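Lectin-related NK cell receptor LY49L1 (Mus musculus, PDB 3G8K) is a natural killer cell receptor of the Ly49 family whose C-type lectin-like domain, the part described here, probably recognises MHC class I molecules. Local coordinates at residues Lys74-Ile79 / Tyr93-Gly98. The protein carries 1 engineered substitution. Residues are numbered along the deposited sequence; the frame is centred on the assembly and turned at random.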
loop_
_atom_site.group_PDB
_atom_site.type_symbol
_atom_site.label_atom_id
_atom_site.label_comp_id
_atom_site.label_asym_id
_atom_site.label_seq_id
_atom_site.Cartn_x
_atom_site.Cartn_y
_atom_site.Cartn_z
ATOM N N LYS A 74 22.944 -23.761 10.810
ATOM C CA LYS A 74 23.978 -22.778 11.203
ATOM C C LYS A 74 23.846 -21.493 10.403
ATOM O O LYS A 74 24.834 -20.930 9.966
ATOM C CB LYS A 74 25.433 -23.338 11.159
ATOM C CG LYS A 74 25.787 -24.530 12.109
ATOM C CD LYS A 74 25.931 -25.876 11.276
ATOM C CE LYS A 74 26.436 -27.129 12.065
ATOM N NZ LYS A 74 27.965 -27.359 12.013
ATOM N N ASP A 75 22.609 -21.022 10.211
ATOM C CA ASP A 75 22.334 -19.907 9.293
ATOM C C ASP A 75 20.922 -19.406 9.520
ATOM O O ASP A 75 20.110 -20.085 10.136
ATOM C CB ASP A 75 22.526 -20.347 7.818
ATOM C CG ASP A 75 23.207 -19.272 6.940
ATOM O OD1 ASP A 75 23.447 -18.132 7.393
ATOM O OD2 ASP A 75 23.523 -19.589 5.763
ATOM N N TRP A 76 20.662 -18.200 9.033
ATOM C CA TRP A 76 19.350 -17.604 8.990
ATOM C C TRP A 76 18.556 -18.342 7.952
ATOM O O TRP A 76 19.075 -18.631 6.869
ATOM C CB TRP A 76 19.451 -16.100 8.657
ATOM C CG TRP A 76 19.986 -15.358 9.827
ATOM C CD1 TRP A 76 21.282 -15.200 10.140
ATOM C CD2 TRP A 76 19.233 -14.747 10.885
ATOM N NE1 TRP A 76 21.417 -14.535 11.323
ATOM C CE2 TRP A 76 20.168 -14.253 11.816
ATOM C CE3 TRP A 76 17.864 -14.569 11.131
ATOM C CZ2 TRP A 76 19.792 -13.545 12.937
ATOM C CZ3 TRP A 76 17.493 -13.882 12.250
ATOM C CH2 TRP A 76 18.454 -13.373 13.133
ATOM N N ALA A 77 17.313 -18.679 8.275
ATOM C CA ALA A 77 16.498 -19.439 7.353
ATOM C C ALA A 77 15.061 -18.946 7.244
ATOM O O ALA A 77 14.446 -18.597 8.267
ATOM C CB ALA A 77 16.552 -20.931 7.663
ATOM N N TRP A 78 14.546 -18.852 6.006
ATOM C CA TRP A 78 13.120 -18.468 5.791
ATOM C C TRP A 78 12.245 -19.619 6.329
ATOM O O TRP A 78 12.622 -20.777 6.239
ATOM C CB TRP A 78 12.856 -18.119 4.293
ATOM C CG TRP A 78 13.681 -16.850 3.813
ATOM C CD1 TRP A 78 14.843 -16.843 3.042
ATOM C CD2 TRP A 78 13.379 -15.477 4.100
ATOM N NE1 TRP A 78 15.301 -15.545 2.888
ATOM C CE2 TRP A 78 14.383 -14.685 3.511
ATOM C CE3 TRP A 78 12.333 -14.840 4.855
ATOM C CZ2 TRP A 78 14.388 -13.279 3.609
ATOM C CZ3 TRP A 78 12.366 -13.435 4.937
ATOM C CH2 TRP A 78 13.364 -12.682 4.332
ATOM N N ILE A 79 11.119 -19.330 6.959
ATOM C CA ILE A 79 10.271 -20.422 7.476
ATOM C C ILE A 79 9.854 -21.474 6.424
ATOM O O ILE A 79 9.734 -21.184 5.208
ATOM C CB ILE A 79 9.037 -19.927 8.325
ATOM C CG1 ILE A 79 8.140 -18.983 7.540
ATOM C CG2 ILE A 79 9.513 -19.309 9.635
ATOM C CD1 ILE A 79 6.883 -18.612 8.289
ATOM N N TYR A 93 24.655 -9.523 11.633
ATOM C CA TYR A 93 23.672 -9.978 12.622
ATOM C C TYR A 93 24.318 -10.755 13.781
ATOM O O TYR A 93 24.932 -11.822 13.608
ATOM C CB TYR A 93 22.462 -10.737 11.983
ATOM C CG TYR A 93 21.867 -10.033 10.772
ATOM C CD1 TYR A 93 21.214 -8.835 10.912
ATOM C CD2 TYR A 93 22.064 -10.535 9.469
ATOM C CE1 TYR A 93 20.705 -8.166 9.836
ATOM C CE2 TYR A 93 21.579 -9.837 8.348
ATOM C CZ TYR A 93 20.886 -8.664 8.556
ATOM O OH TYR A 93 20.425 -7.944 7.514
ATOM N N ASN A 94 24.219 -10.178 14.961
ATOM C CA ASN A 94 24.686 -10.840 16.160
ATOM C C ASN A 94 23.547 -11.624 16.785
ATOM O O ASN A 94 22.609 -11.018 17.223
ATOM C CB ASN A 94 25.233 -9.792 17.136
ATOM C CG ASN A 94 26.042 -10.422 18.255
ATOM O OD1 ASN A 94 25.952 -11.637 18.509
ATOM N ND2 ASN A 94 26.870 -9.619 18.901
ATOM N N ILE A 95 23.591 -12.962 16.815
ATOM C CA ILE A 95 22.450 -13.758 17.374
ATOM C C ILE A 95 22.258 -13.627 18.895
ATOM O O ILE A 95 21.219 -14.041 19.434
ATOM C CB ILE A 95 22.474 -15.286 16.950
ATOM C CG1 ILE A 95 23.679 -16.021 17.525
ATOM C CG2 ILE A 95 22.261 -15.439 15.416
ATOM C CD1 ILE A 95 23.516 -17.531 17.632
ATOM N N ARG A 96 23.262 -13.031 19.567
ATOM C CA ARG A 96 23.264 -12.712 20.998
ATOM C C ARG A 96 22.253 -11.624 21.297
ATOM O O ARG A 96 21.658 -11.626 22.366
ATOM C CB ARG A 96 24.633 -12.198 21.422
ATOM C CG ARG A 96 25.626 -13.255 21.837
ATOM C CD ARG A 96 27.022 -12.627 21.912
ATOM N NE ARG A 96 28.064 -13.606 22.240
ATOM C CZ ARG A 96 29.306 -13.612 21.738
ATOM N NH1 ARG A 96 29.711 -12.702 20.835
ATOM N NH2 ARG A 96 30.141 -14.571 22.123
ATOM N N ASP A 97 22.136 -10.680 20.355
ATOM C CA ASP A 97 21.140 -9.613 20.306
ATOM C C ASP A 97 19.797 -9.958 19.619
ATOM O O ASP A 97 18.951 -9.062 19.448
ATOM C CB ASP A 97 21.704 -8.386 19.629
ATOM C CG ASP A 97 23.122 -8.046 20.090
ATOM O OD1 ASP A 97 23.515 -8.391 21.248
ATOM O OD2 ASP A 97 23.840 -7.453 19.238
ATOM N N GLY A 98 19.585 -11.215 19.243
ATOM C CA GLY A 98 18.293 -11.624 18.656
ATOM C C GLY A 98 18.319 -12.630 17.528
ATOM O O GLY A 98 19.081 -12.487 16.542
HETATM O O HOH W 1 24.529 -14.541 11.765
#
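Trp76 docks against Tyr93, Ile95 and Gly98 in a mainly aromatic and apolar contact, with a water link at its polar side, that joins strand 75-78 of the C-type lectin-like domain to the loop leading into strand 100-104. A single indole serves here as the meeting point for three residues of an irregular loop: no direct hydrogen bond joins the segments, and every touch across them involves that one side chain. Trp76 CB already points at the loop, and chi1 -73°, with CG beside the backbone N and anti to the carbonyl carbon, carries the indole on toward it. Tyr93 turns the edge of its phenol ring toward the face of the indole, an edge-to-face pair with the Tyr93 ring centroid 5.7 Å from that of the five-membered ring of Trp76 and the planes inclined at 61°. Nearer the backbone, Tyr93 CB lies 4.0 Å from Trp76 CZ2. Ile95 adds its CG2 methyl at 4.0 Å from the same CZ2, while the rest of its side chain leads away. At the far rim of the six-membered ring, Gly98 O approaches CH2 of Trp76 to 3.6 Å, near the ring plane; this oxygen also accepts a hydrogen bond from Asn110 on strand 108-111. The indole N-H is directed in plane at a water, with NE1 of Trp76 3.1 Å from its oxygen, and the water donates a weak bond to Tyr93 O. The loop has its own bracing: Asn94 OD1 accepts from Arg96 N at 3.2 Å in an Asx turn. Tyr69 of strand 62-70 makes a further edge-to-face pair with Trp76. The contact probably rests on dispersion and ring electrostatics, with a carbonyl oxygen set against the electropositive C-H edge of the indole, while the water gives NE1 a partner and links it, weakly, to Tyr93 O.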